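Long-range contacts in ferredoxin (Trichomonas vaginalis, PDB 1L5P), which carries electrons from pyruvate:ferredoxin oxidoreductase to hydrogenase by means of a single [2Fe-2S] cluster: residues G1-V6 with L14-D19; Q20-V25 with C78-S83; K46-H51 with E68-N73. All blocks are in the same frame, centred on the assembly; numbering follows the deposited sequence.

In the fold
The chain opens with strand 2-7 and turns back in strand 10-15. Interaction 1 closes this hairpin, the first of the beta-grasp fold. Interaction 2 starts right after it. Residues 20-25 lead into helix 22-27 and meet residues 78-83 near the end of the chain, closing a loop of 52 residues. That loop holds interaction 3, where residues 46-51 meet residues 68-73 across a shorter loop with helix 61-67. Interactions 1 and 2 therefore run in series, and interaction 3 nests inside interaction 2. Interactions 1 and 3 reach the same mixed sheet from opposite sides of the chain's centre. Interactions 2 and 3 each bring one cysteine to the same iron of the cluster.

Interaction 1: G1-V6 with L14-D19; sequences GTITAV and LKFEDD
Ile3 and Phe16 form the apolar centre. Their side chains cross at about a right angle, and the CG2 branch of Ile3 meets Phe16 CD2 at 3.5 Å, oblique to the ring. Gly1 lies over a face of this ring. Its CA sits 3.8 Å from the Phe16 ring centroid in a CH-pi contact. Phe16 CG lies between its own backbone N and carbonyl carbon (chi1 69°), which turns a face of the ring to Gly1. Leu14 CD1 packs on the Ala5 methyl CB at 3.9 Å and lies more loosely near Ile3 CD1.

Outward, Ile3 and Leu14 are an antiparallel hydrogen-bonded pair. Leu14 N gives a nearly straight bond to Ile3 O (2.8 Å, 177° at the hydrogen), and Ile3 N returns one to Leu14 O. Gly1 and Phe16 extend the exchange beyond the regular strand: Phe16 N donates a hydrogen bond to Gly1 O at 2.8 Å and Gly1 N donates one to Phe16 O at 3.0 Å. At the polar edge Thr2 and Lys15 are a non-hydrogen-bonded pair. Their side chains lie side by side, and the lysine chain, bent at chi3 and chi4, packs NZ against the Thr2 CG2 methyl. Thr2 N is hydrogen-bonded to OD2 of Asp87.

The pair is the first hairpin of the mixed sheet. Strand 2-7 lies between strands 10-15 and 90-92. Ile3, Leu14 and Phe16 pack against helix 22-27.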
ATOM      1  N   GLY A   1      10.850   3.381   9.600  1.00 29.06           N
ATOM      2  CA  GLY A   1      10.378   2.067  10.140  1.00 28.28           C
ATOM      3  C   GLY A   1      10.372   1.010   9.060  1.00 27.01           C
ATOM      4  O   GLY A   1      11.055   1.167   8.050  1.00 28.44           O
ATOM      5  N   THR A   2       9.635  -0.074   9.276  1.00 26.38           N
ATOM      6  CA  THR A   2       9.544  -1.122   8.271  1.00 28.68           C
ATOM      7  C   THR A   2       8.181  -1.792   8.252  1.00 29.01           C
ATOM      8  O   THR A   2       7.480  -1.865   9.265  1.00 31.55           O
ATOM      9  CB  THR A   2      10.610  -2.235   8.445  1.00 30.23           C
ATOM     10  OG1 THR A   2      10.170  -3.150   9.448  1.00 33.64           O
ATOM     11  CG2 THR A   2      11.964  -1.652   8.829  1.00 30.11           C
ATOM     12  N   ILE A   3       7.817  -2.281   7.075  1.00 27.59           N
ATOM     13  CA  ILE A   3       6.553  -2.961   6.883  1.00 27.08           C
ATOM     14  C   ILE A   3       6.855  -4.271   6.176  1.00 27.57           C
ATOM     15  O   ILE A   3       7.920  -4.446   5.573  1.00 25.04           O
ATOM     16  CB  ILE A   3       5.557  -2.103   6.032  1.00 27.29           C
ATOM     17  CG1 ILE A   3       6.099  -1.876   4.620  1.00 24.20           C
ATOM     18  CG2 ILE A   3       5.350  -0.738   6.691  1.00 29.01           C
ATOM     19  CD1 ILE A   3       5.322  -2.592   3.560  1.00 23.19           C
ATOM     20  N   THR A   4       5.908  -5.190   6.261  1.00 28.50           N
ATOM     21  CA  THR A   4       6.045  -6.498   5.659  1.00 29.19           C
ATOM     22  C   THR A   4       5.139  -6.604   4.440  1.00 28.84           C
ATOM     23  O   THR A   4       3.934  -6.382   4.552  1.00 30.10           O
ATOM     24  CB  THR A   4       5.647  -7.574   6.694  1.00 29.97           C
ATOM     25  OG1 THR A   4       6.570  -7.537   7.790  1.00 31.32           O
ATOM     26  CG2 THR A   4       5.635  -8.955   6.074  1.00 30.49           C
ATOM     27  N   ALA A   5       5.718  -6.921   3.283  1.00 27.59           N
ATOM     28  CA  ALA A   5       4.951  -7.095   2.053  1.00 28.37           C
ATOM     29  C   ALA A   5       4.898  -8.597   1.832  1.00 29.91           C
ATOM     30  O   ALA A   5       5.892  -9.280   2.049  1.00 32.74           O
ATOM     31  CB  ALA A   5       5.656  -6.410   0.880  1.00 28.02           C
ATOM     32  N   VAL A   6       3.748  -9.114   1.414  1.00 30.61           N
ATOM     33  CA  VAL A   6       3.593 -10.545   1.192  1.00 33.70           C
ATOM     34  C   VAL A   6       3.122 -10.831  -0.218  1.00 37.52           C
ATOM     35  O   VAL A   6       1.962 -10.618  -0.539  1.00 38.41           O
ATOM     36  CB  VAL A   6       2.566 -11.143   2.148  1.00 32.67           C
ATOM     37  CG1 VAL A   6       2.442 -12.632   1.912  1.00 31.15           C
ATOM     38  CG2 VAL A   6       2.964 -10.844   3.579  1.00 34.19           C
ATOM     39  N   LEU A  14      10.399  -4.675   4.262  1.00 43.81           N
ATOM     40  CA  LEU A  14      10.897  -3.492   3.580  1.00 42.49           C
ATOM     41  C   LEU A  14      10.984  -2.337   4.564  1.00 42.39           C
ATOM     42  O   LEU A  14      10.143  -2.213   5.459  1.00 43.01           O
ATOM     43  CB  LEU A  14       9.964  -3.110   2.420  1.00 41.62           C
ATOM     44  CG  LEU A  14       9.208  -4.231   1.693  1.00 42.22           C
ATOM     45  CD1 LEU A  14       8.436  -3.663   0.509  1.00 41.56           C
ATOM     46  CD2 LEU A  14      10.187  -5.286   1.209  1.00 42.65           C
ATOM     47  N   LYS A  15      12.009  -1.504   4.407  1.00 41.72           N
ATOM     48  CA  LYS A  15      12.194  -0.344   5.273  1.00 40.83           C
ATOM     49  C   LYS A  15      11.568   0.850   4.580  1.00 39.60           C
ATOM     50  O   LYS A  15      11.581   0.948   3.359  1.00 37.43           O
ATOM     51  CB  LYS A  15      13.679  -0.053   5.516  1.00 42.18           C
ATOM     52  CG  LYS A  15      14.632  -1.173   5.125  1.00 46.80           C
ATOM     53  CD  LYS A  15      16.011  -0.961   5.736  1.00 47.08           C
ATOM     54  CE  LYS A  15      16.074  -1.504   7.157  1.00 52.75           C
ATOM     55  NZ  LYS A  15      15.079  -2.602   7.394  1.00 54.67           N
ATOM     56  N   PHE A  16      11.000   1.756   5.357  1.00 40.31           N
ATOM     57  CA  PHE A  16      10.392   2.931   4.764  1.00 42.23           C
ATOM     58  C   PHE A  16      10.857   4.162   5.501  1.00 45.18           C
ATOM     59  O   PHE A  16      11.258   4.097   6.669  1.00 46.30           O
ATOM     60  CB  PHE A  16       8.862   2.848   4.808  1.00 38.54           C
ATOM     61  CG  PHE A  16       8.290   2.944   6.189  1.00 35.99           C
ATOM     62  CD1 PHE A  16       8.333   4.144   6.897  1.00 35.72           C
ATOM     63  CD2 PHE A  16       7.728   1.828   6.796  1.00 35.94           C
ATOM     64  CE1 PHE A  16       7.830   4.228   8.194  1.00 35.82           C
ATOM     65  CE2 PHE A  16       7.218   1.899   8.097  1.00 35.44           C
ATOM     66  CZ  PHE A  16       7.271   3.100   8.796  1.00 34.92           C
ATOM     67  N   GLU A  17      10.798   5.286   4.801  1.00 47.16           N
ATOM     68  CA  GLU A  17      11.191   6.564   5.358  1.00 48.43           C
ATOM     69  C   GLU A  17       9.921   7.381   5.564  1.00 47.65           C
ATOM     70  O   GLU A  17       9.042   7.393   4.702  1.00 48.82           O
ATOM     71  CB  GLU A  17      12.120   7.274   4.381  1.00 50.85           C
ATOM     72  CG  GLU A  17      13.558   7.297   4.815  1.00 59.85           C
ATOM     73  CD  GLU A  17      14.014   8.694   5.188  1.00 68.24           C
ATOM     74  OE1 GLU A  17      13.969   9.593   4.314  1.00 72.63           O
ATOM     75  OE2 GLU A  17      14.416   8.896   6.356  1.00 72.18           O
ATOM     76  N   ASP A  18       9.820   8.042   6.711  1.00 45.24           N
ATOM     77  CA  ASP A  18       8.664   8.876   7.031  1.00 43.70           C
ATOM     78  C   ASP A  18       8.181   9.645   5.811  1.00 40.50           C
ATOM     79  O   ASP A  18       8.991  10.186   5.065  1.00 37.13           O
ATOM     80  CB  ASP A  18       9.039   9.900   8.102  1.00 45.90           C
ATOM     81  CG  ASP A  18       8.740   9.424   9.506  1.00 49.69           C
ATOM     82  OD1 ASP A  18       7.896   8.513   9.666  1.00 54.84           O
ATOM     83  OD2 ASP A  18       9.351   9.966  10.453  1.00 50.65           O
ATOM     84  N   ASP A  19       6.863   9.691   5.632  1.00 39.85           N
ATOM     85  CA  ASP A  19       6.223  10.422   4.540  1.00 39.27           C
ATOM     86  C   ASP A  19       6.322   9.789   3.164  1.00 36.68           C
ATOM     87  O   ASP A  19       5.992  10.406   2.161  1.00 38.03           O
ATOM     88  CB  ASP A  19       6.746  11.854   4.520  1.00 41.28           C
ATOM     89  CG  ASP A  19       6.656  12.513   5.891  1.00 47.96           C
ATOM     90  OD1 ASP A  19       5.754  12.137   6.675  1.00 49.08           O
ATOM     91  OD2 ASP A  19       7.486  13.397   6.196  1.00 52.91           O
TER

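Interaction 2: Q20-V25 with C78-S83; sequences QTLFTV and CAITLS. With FES (Fe2/s2 (inorganic) cluster), chain D.
Ile80 O takes one hydrogen bond and one weaker CA-H...O contact from the other segment. Leu22 N donates the hydrogen bond, 3.0 Å to Ile80 O (154° at the hydrogen). Beside it Thr21 CA makes the CA-H...O contact with Ile80 O at 3.1 Å. A second backbone bond, from Leu82 N to Gln20 O, measures 2.6 Å. Between these two bonds Thr21 and Thr81 face each other as an antiparallel non-hydrogen-bonded pair, part of a short, weakly bonded strand pair.

Thr21 also holds the N-cap position of helix 22-27. Its OG1 is hydrogen-bonded to Thr24 OG1 at 2.9 Å, and either hydroxyl could be the donor. The helix starts at Leu22, directly after strand 20-21.

Leu82 CD1 is a methyl with partners from the helix. It meets Val25 CG2 at 3.8 Å, the two side chains crossing at about a right angle, and also approaches Leu22 CA and CD1. Leu22 CB faces Ile80 CB.

Toward the cluster, Phe23 and Cys78 touch at 3.5 Å between their CB atoms. Phe23 CG is anti to its backbone N (chi1 178°), which carries the ring past Cys78 toward the inorganic sulfur S2. This sulfur lies over a face of that ring, with CE1 of Phe23 at 3.6 Å from S2. Cys78 SG binds iron FE2 at 2.2 Å. Phe23 and Cys78 both belong to the cluster pocket, and Cys38, Cys44 and Cys47 are the other cysteine ligands.

The contact joins the start of helix 22-27 to the chain leaving the cluster. Leu22 and Ile80 both lean on Phe91 of strand 90-92, and Leu82 touches Phe16.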
ATOM      1  N   GLN A  20       6.767   8.542   3.131  1.00 34.12           N
ATOM      2  CA  GLN A  20       6.883   7.799   1.887  1.00 31.07           C
ATOM      3  C   GLN A  20       5.570   7.043   1.745  1.00 30.13           C
ATOM      4  O   GLN A  20       4.995   6.622   2.742  1.00 30.42           O
ATOM      5  CB  GLN A  20       8.033   6.790   1.978  1.00 31.12           C
ATOM      6  CG  GLN A  20       9.325   7.224   1.316  1.00 29.95           C
ATOM      7  CD  GLN A  20      10.198   6.048   0.919  1.00 31.22           C
ATOM      8  OE1 GLN A  20      10.435   5.138   1.717  1.00 29.27           O
ATOM      9  NE2 GLN A  20      10.685   6.064  -0.319  1.00 32.49           N
ATOM     10  N   THR A  21       5.079   6.874   0.524  1.00 29.12           N
ATOM     11  CA  THR A  21       3.841   6.132   0.358  1.00 27.27           C
ATOM     12  C   THR A  21       4.186   4.670   0.172  1.00 26.40           C
ATOM     13  O   THR A  21       5.279   4.337  -0.275  1.00 26.42           O
ATOM     14  CB  THR A  21       3.041   6.581  -0.867  1.00 26.82           C
ATOM     15  OG1 THR A  21       3.742   6.201  -2.056  1.00 28.97           O
ATOM     16  CG2 THR A  21       2.833   8.080  -0.845  1.00 27.45           C
ATOM     17  N   LEU A  22       3.244   3.807   0.520  1.00 24.77           N
ATOM     18  CA  LEU A  22       3.433   2.384   0.380  1.00 24.90           C
ATOM     19  C   LEU A  22       3.739   2.073  -1.078  1.00 27.28           C
ATOM     20  O   LEU A  22       4.506   1.148  -1.383  1.00 28.55           O
ATOM     21  CB  LEU A  22       2.166   1.656   0.804  1.00 22.31           C
ATOM     22  CG  LEU A  22       2.301   0.140   0.819  1.00 23.68           C
ATOM     23  CD1 LEU A  22       3.315  -0.266   1.879  1.00 20.12           C
ATOM     24  CD2 LEU A  22       0.951  -0.474   1.084  1.00 22.67           C
ATOM     25  N   PHE A  23       3.127   2.850  -1.967  1.00 26.12           N
ATOM     26  CA  PHE A  23       3.294   2.701  -3.414  1.00 25.25           C
ATOM     27  C   PHE A  23       4.755   2.895  -3.779  1.00 26.45           C
ATOM     28  O   PHE A  23       5.343   2.089  -4.495  1.00 26.97           O
ATOM     29  CB  PHE A  23       2.440   3.744  -4.158  1.00 22.99           C
ATOM     30  CG  PHE A  23       2.591   3.708  -5.656  1.00 15.89           C
ATOM     31  CD1 PHE A  23       1.919   2.754  -6.418  1.00 15.10           C
ATOM     32  CD2 PHE A  23       3.395   4.639  -6.306  1.00 14.19           C
ATOM     33  CE1 PHE A  23       2.047   2.734  -7.819  1.00 15.02           C
ATOM     34  CE2 PHE A  23       3.529   4.627  -7.700  1.00 12.66           C
ATOM     35  CZ  PHE A  23       2.852   3.673  -8.457  1.00 12.84           C
ATOM     36  N   THR A  24       5.332   3.983  -3.286  1.00 27.85           N
ATOM     37  CA  THR A  24       6.723   4.282  -3.551  1.00 29.89           C
ATOM     38  C   THR A  24       7.584   3.136  -3.060  1.00 30.18           C
ATOM     39  O   THR A  24       8.405   2.607  -3.796  1.00 31.38           O
ATOM     40  CB  THR A  24       7.143   5.547  -2.826  1.00 31.62           C
ATOM     41  OG1 THR A  24       6.320   6.629  -3.267  1.00 34.53           O
ATOM     42  CG2 THR A  24       8.606   5.866  -3.114  1.00 34.03           C
ATOM     43  N   VAL A  25       7.381   2.766  -1.803  1.00 29.43           N
ATOM     44  CA  VAL A  25       8.116   1.687  -1.175  1.00 29.05           C
ATOM     45  C   VAL A  25       7.960   0.376  -1.942  1.00 28.66           C
ATOM     46  O   VAL A  25       8.944  -0.296  -2.246  1.00 29.33           O
ATOM     47  CB  VAL A  25       7.622   1.505   0.273  1.00 28.63           C
ATOM     48  CG1 VAL A  25       8.129   0.190   0.852  1.00 28.47           C
ATOM     49  CG2 VAL A  25       8.072   2.693   1.111  1.00 25.04           C
ATOM     50  N   CYS A  78      -0.787   3.918  -2.897  1.00 24.03           N
ATOM     51  CA  CYS A  78      -0.367   5.316  -2.951  1.00 26.67           C
ATOM     52  C   CYS A  78      -1.196   6.252  -2.055  1.00 28.86           C
ATOM     53  O   CYS A  78      -0.834   7.419  -1.856  1.00 29.29           O
ATOM     54  CB  CYS A  78      -0.369   5.831  -4.393  1.00 28.40           C
ATOM     55  SG  CYS A  78      -1.979   5.865  -5.181  1.00 34.56           S
ATOM     56  N   ALA A  79      -2.293   5.739  -1.503  1.00 29.34           N
ATOM     57  CA  ALA A  79      -3.148   6.523  -0.620  1.00 27.76           C
ATOM     58  C   ALA A  79      -2.635   6.433   0.817  1.00 29.94           C
ATOM     59  O   ALA A  79      -3.076   7.174   1.696  1.00 31.34           O
ATOM     60  CB  ALA A  79      -4.566   6.005  -0.691  1.00 25.36           C
ATOM     61  N   ILE A  80      -1.698   5.517   1.049  1.00 29.54           N
ATOM     62  CA  ILE A  80      -1.133   5.307   2.375  1.00 25.27           C
ATOM     63  C   ILE A  80       0.231   5.958   2.524  1.00 27.32           C
ATOM     64  O   ILE A  80       1.201   5.540   1.897  1.00 29.14           O
ATOM     65  CB  ILE A  80      -1.013   3.810   2.661  1.00 22.54           C
ATOM     66  CG1 ILE A  80      -2.405   3.184   2.664  1.00 17.60           C
ATOM     67  CG2 ILE A  80      -0.330   3.582   3.992  1.00 24.41           C
ATOM     68  CD1 ILE A  80      -2.408   1.699   2.567  1.00 16.13           C
ATOM     69  N   THR A  81       0.292   6.995   3.352  1.00 28.80           N
ATOM     70  CA  THR A  81       1.534   7.717   3.616  1.00 31.97           C
ATOM     71  C   THR A  81       2.141   7.099   4.869  1.00 35.31           C
ATOM     72  O   THR A  81       1.575   7.222   5.956  1.00 37.52           O
ATOM     73  CB  THR A  81       1.265   9.213   3.889  1.00 31.65           C
ATOM     74  OG1 THR A  81       0.486   9.762   2.820  1.00 32.58           O
ATOM     75  CG2 THR A  81       2.571   9.979   4.005  1.00 28.95           C
ATOM     76  N   LEU A  82       3.290   6.443   4.723  1.00 36.42           N
ATOM     77  CA  LEU A  82       3.937   5.781   5.848  1.00 35.99           C
ATOM     78  C   LEU A  82       4.638   6.687   6.852  1.00 38.60           C
ATOM     79  O   LEU A  82       5.323   7.649   6.489  1.00 38.70           O
ATOM     80  CB  LEU A  82       4.920   4.736   5.332  1.00 33.09           C
ATOM     81  CG  LEU A  82       4.248   3.644   4.502  1.00 31.30           C
ATOM     82  CD1 LEU A  82       5.311   2.854   3.782  1.00 31.82           C
ATOM     83  CD2 LEU A  82       3.416   2.737   5.387  1.00 28.42           C
ATOM     84  N   SER A  83       4.448   6.355   8.128  1.00 39.99           N
ATOM     85  CA  SER A  83       5.043   7.084   9.240  1.00 41.85           C
ATOM     86  C   SER A  83       5.319   6.085  10.362  1.00 42.87           C
ATOM     87  O   SER A  83       4.965   4.903  10.258  1.00 42.69           O
ATOM     88  CB  SER A  83       4.088   8.163   9.739  1.00 45.30           C
ATOM     89  OG  SER A  83       2.759   7.660   9.805  1.00 50.05           O
TER
HETATM   90 FE1  FES D  94      -2.906   5.251  -9.442  1.00 29.89          FE
HETATM   91 FE2  FES D  94      -2.410   4.500  -6.871  1.00 32.50          FE
HETATM   92  S1  FES D  94      -4.385   5.057  -7.759  1.00 33.00           S
HETATM   93  S2  FES D  94      -0.910   4.686  -8.551  1.00 30.45           S

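Interaction 3: K46-H51 with E68-N73; sequences KCICKH and EDQPAN. With FES (Fe2/s2 (inorganic) cluster), chain D.
With chi1 at 44°, the Asn73 amide tucks in over its own backbone, against CG of Lys50. Lys50 CG lies 3.7 Å from Asn73 OD1, and the CG atoms of the two residues are 3.8 Å apart. The two side chains cross at a slant. The Lys50 chain then leads away from the asparagine, and its NZ forms a salt bridge with Glu92.

Gln70 makes the other side-chain contact. Its chain folds at chi2 (-79°), and the amide approaches Ile48. Gln70 OE1 comes to 3.6 Å from the CG2 branch of Ile48, while CG1 of the same isoleucine is near the amide carbon. Neither of these amide contacts is a polar bond: both place an amide against hydrocarbon.

The polar link is made by the backbone. His51 N donates to Asn73 O at 3.0 Å, with 153° at the hydrogen. Lys50 CA adds a CA-H...O contact to Asn73 O at 3.4 Å, so this carbonyl has two neighbours from the strand. The His51 ring turns away and meets the ring of Phe91.

At the other end of residues 46-51, Cys47 SG binds iron FE2 of the cluster at 2.4 Å. The contact with residues 68-73 thus lies just along the chain from a cluster ligand.

Residues 68-73 follow helix 61-67 and lead into strand 74-76. The bond from His51 N to Asn73 O continues the backbone bonding of Cys49 with Arg75 and Cys47 with Ala77. It lies where strand 74-76, at one edge of the mixed sheet, pairs with strand 48-53, which has strand 90-92 as its other neighbour.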
ATOM      1  N   LYS A  46      -4.942   1.310  -9.538  1.00 32.74           N
ATOM      2  CA  LYS A  46      -4.278   0.061  -9.882  1.00 34.60           C
ATOM      3  C   LYS A  46      -3.313  -0.444  -8.814  1.00 33.34           C
ATOM      4  O   LYS A  46      -2.962  -1.619  -8.805  1.00 36.25           O
ATOM      5  CB  LYS A  46      -3.533   0.223 -11.212  1.00 37.44           C
ATOM      6  CG  LYS A  46      -4.346   0.898 -12.302  1.00 39.02           C
ATOM      7  CD  LYS A  46      -4.454   0.019 -13.532  1.00 39.05           C
ATOM      8  CE  LYS A  46      -3.431   0.422 -14.579  1.00 40.15           C
ATOM      9  NZ  LYS A  46      -4.055   0.707 -15.899  1.00 40.93           N
ATOM     10  N   CYS A  47      -2.893   0.435  -7.910  1.00 31.16           N
ATOM     11  CA  CYS A  47      -1.955   0.060  -6.850  1.00 29.00           C
ATOM     12  C   CYS A  47      -2.610  -0.673  -5.693  1.00 26.32           C
ATOM     13  O   CYS A  47      -2.238  -0.479  -4.544  1.00 26.02           O
ATOM     14  CB  CYS A  47      -1.280   1.301  -6.306  1.00 29.14           C
ATOM     15  SG  CYS A  47      -2.470   2.418  -5.599  1.00 30.99           S
ATOM     16  N   ILE A  48      -3.569  -1.531  -6.001  1.00 27.58           N
ATOM     17  CA  ILE A  48      -4.284  -2.277  -4.978  1.00 28.31           C
ATOM     18  C   ILE A  48      -3.434  -3.270  -4.195  1.00 29.70           C
ATOM     19  O   ILE A  48      -2.640  -4.010  -4.762  1.00 30.53           O
ATOM     20  CB  ILE A  48      -5.447  -3.053  -5.595  1.00 27.22           C
ATOM     21  CG1 ILE A  48      -6.542  -2.075  -6.017  1.00 28.86           C
ATOM     22  CG2 ILE A  48      -5.979  -4.068  -4.593  1.00 25.28           C
ATOM     23  CD1 ILE A  48      -7.118  -1.291  -4.857  1.00 27.94           C
ATOM     24  N   CYS A  49      -3.620  -3.282  -2.882  1.00 30.26           N
ATOM     25  CA  CYS A  49      -2.920  -4.206  -2.006  1.00 28.91           C
ATOM     26  C   CYS A  49      -3.878  -4.511  -0.871  1.00 30.99           C
ATOM     27  O   CYS A  49      -4.965  -3.936  -0.813  1.00 32.95           O
ATOM     28  CB  CYS A  49      -1.658  -3.572  -1.468  1.00 28.90           C
ATOM     29  SG  CYS A  49      -1.956  -2.182  -0.428  1.00 30.91           S
ATOM     30  N   LYS A  50      -3.507  -5.414   0.028  1.00 30.93           N
ATOM     31  CA  LYS A  50      -4.404  -5.744   1.132  1.00 28.41           C
ATOM     32  C   LYS A  50      -3.747  -5.511   2.477  1.00 28.80           C
ATOM     33  O   LYS A  50      -2.672  -6.032   2.744  1.00 30.57           O
ATOM     34  CB  LYS A  50      -4.867  -7.199   1.035  1.00 26.60           C
ATOM     35  CG  LYS A  50      -6.168  -7.383   0.288  1.00 27.29           C
ATOM     36  CD  LYS A  50      -5.953  -8.088  -1.034  1.00 31.29           C
ATOM     37  CE  LYS A  50      -5.634  -9.560  -0.815  1.00 35.61           C
ATOM     38  NZ  LYS A  50      -4.896 -10.173  -1.958  1.00 38.60           N
ATOM     39  N   HIS A  51      -4.393  -4.708   3.317  1.00 27.86           N
ATOM     40  CA  HIS A  51      -3.879  -4.431   4.648  1.00 27.84           C
ATOM     41  C   HIS A  51      -4.332  -5.575   5.556  1.00 28.94           C
ATOM     42  O   HIS A  51      -5.524  -5.718   5.839  1.00 27.56           O
ATOM     43  CB  HIS A  51      -4.429  -3.098   5.161  1.00 30.39           C
ATOM     44  CG  HIS A  51      -4.103  -2.818   6.598  1.00 32.82           C
ATOM     45  ND1 HIS A  51      -4.885  -2.007   7.392  1.00 32.15           N
ATOM     46  CD2 HIS A  51      -3.075  -3.230   7.376  1.00 33.23           C
ATOM     47  CE1 HIS A  51      -4.352  -1.931   8.597  1.00 36.33           C
ATOM     48  NE2 HIS A  51      -3.251  -2.664   8.615  1.00 33.57           N
ATOM     49  N   GLU A  68     -14.759   0.071  -3.706  1.00 32.27           N
ATOM     50  CA  GLU A  68     -16.131  -0.424  -3.646  1.00 31.30           C
ATOM     51  C   GLU A  68     -16.291  -1.838  -4.184  1.00 31.14           C
ATOM     52  O   GLU A  68     -16.991  -2.665  -3.586  1.00 32.32           O
ATOM     53  CB  GLU A  68     -17.053   0.515  -4.426  1.00 33.98           C
ATOM     54  CG  GLU A  68     -16.722   1.996  -4.245  1.00 39.18           C
ATOM     55  CD  GLU A  68     -17.891   2.907  -4.600  1.00 40.65           C
ATOM     56  OE1 GLU A  68     -18.882   2.395  -5.172  1.00 43.21           O
ATOM     57  OE2 GLU A  68     -17.818   4.125  -4.308  1.00 36.77           O
ATOM     58  N   ASP A  69     -15.649  -2.109  -5.315  1.00 29.14           N
ATOM     59  CA  ASP A  69     -15.723  -3.415  -5.950  1.00 30.86           C
ATOM     60  C   ASP A  69     -14.508  -4.284  -5.615  1.00 30.47           C
ATOM     61  O   ASP A  69     -14.227  -5.263  -6.303  1.00 28.50           O
ATOM     62  CB  ASP A  69     -15.822  -3.245  -7.468  1.00 33.70           C
ATOM     63  CG  ASP A  69     -14.593  -2.558  -8.073  1.00 38.06           C
ATOM     64  OD1 ASP A  69     -14.417  -2.622  -9.313  1.00 38.46           O
ATOM     65  OD2 ASP A  69     -13.803  -1.952  -7.315  1.00 41.93           O
ATOM     66  N   GLN A  70     -13.782  -3.911  -4.564  1.00 31.62           N
ATOM     67  CA  GLN A  70     -12.603  -4.665  -4.140  1.00 30.45           C
ATOM     68  C   GLN A  70     -12.846  -5.365  -2.803  1.00 31.21           C
ATOM     69  O   GLN A  70     -13.831  -5.068  -2.109  1.00 32.95           O
ATOM     70  CB  GLN A  70     -11.402  -3.734  -4.005  1.00 29.77           C
ATOM     71  CG  GLN A  70     -10.863  -3.212  -5.323  1.00 31.39           C
ATOM     72  CD  GLN A  70      -9.985  -4.223  -6.051  1.00 30.80           C
ATOM     73  OE1 GLN A  70      -9.341  -5.065  -5.432  1.00 30.39           O
ATOM     74  NE2 GLN A  70      -9.960  -4.138  -7.377  1.00 31.57           N
ATOM     75  N   PRO A  71     -11.962  -6.313  -2.424  1.00 28.80           N
ATOM     76  CA  PRO A  71     -12.147  -7.013  -1.150  1.00 26.42           C
ATOM     77  C   PRO A  71     -12.144  -6.051   0.038  1.00 24.98           C
ATOM     78  O   PRO A  71     -11.511  -4.987   0.001  1.00 24.12           O
ATOM     79  CB  PRO A  71     -10.985  -8.017  -1.105  1.00 27.57           C
ATOM     80  CG  PRO A  71     -10.558  -8.166  -2.531  1.00 25.27           C
ATOM     81  CD  PRO A  71     -10.773  -6.810  -3.142  1.00 27.19           C
ATOM     82  N   ALA A  72     -12.857  -6.450   1.085  1.00 24.24           N
ATOM     83  CA  ALA A  72     -13.005  -5.662   2.298  1.00 24.60           C
ATOM     84  C   ALA A  72     -11.739  -5.018   2.841  1.00 25.80           C
ATOM     85  O   ALA A  72     -11.783  -3.929   3.413  1.00 23.64           O
ATOM     86  CB  ALA A  72     -13.625  -6.526   3.368  1.00 26.35           C
ATOM     87  N   ASN A  73     -10.606  -5.686   2.662  1.00 27.89           N
ATOM     88  CA  ASN A  73      -9.342  -5.179   3.188  1.00 29.20           C
ATOM     89  C   ASN A  73      -8.427  -4.558   2.145  1.00 27.45           C
ATOM     90  O   ASN A  73      -7.239  -4.358   2.391  1.00 26.44           O
ATOM     91  CB  ASN A  73      -8.604  -6.301   3.921  1.00 34.63           C
ATOM     92  CG  ASN A  73      -8.620  -7.622   3.156  1.00 40.05           C
ATOM     93  OD1 ASN A  73      -9.362  -7.802   2.177  1.00 40.69           O
ATOM     94  ND2 ASN A  73      -7.795  -8.563   3.610  1.00 43.67           N
TER
HETATM   95 FE1  FES D  94      -2.906   5.251  -9.442  1.00 29.89          FE
HETATM   96 FE2  FES D  94      -2.410   4.500  -6.871  1.00 32.50          FE
HETATM   97  S1  FES D  94      -4.385   5.057  -7.759  1.00 33.00           S
HETATM   98  S2  FES D  94      -0.910   4.686  -8.551  1.00 30.45           S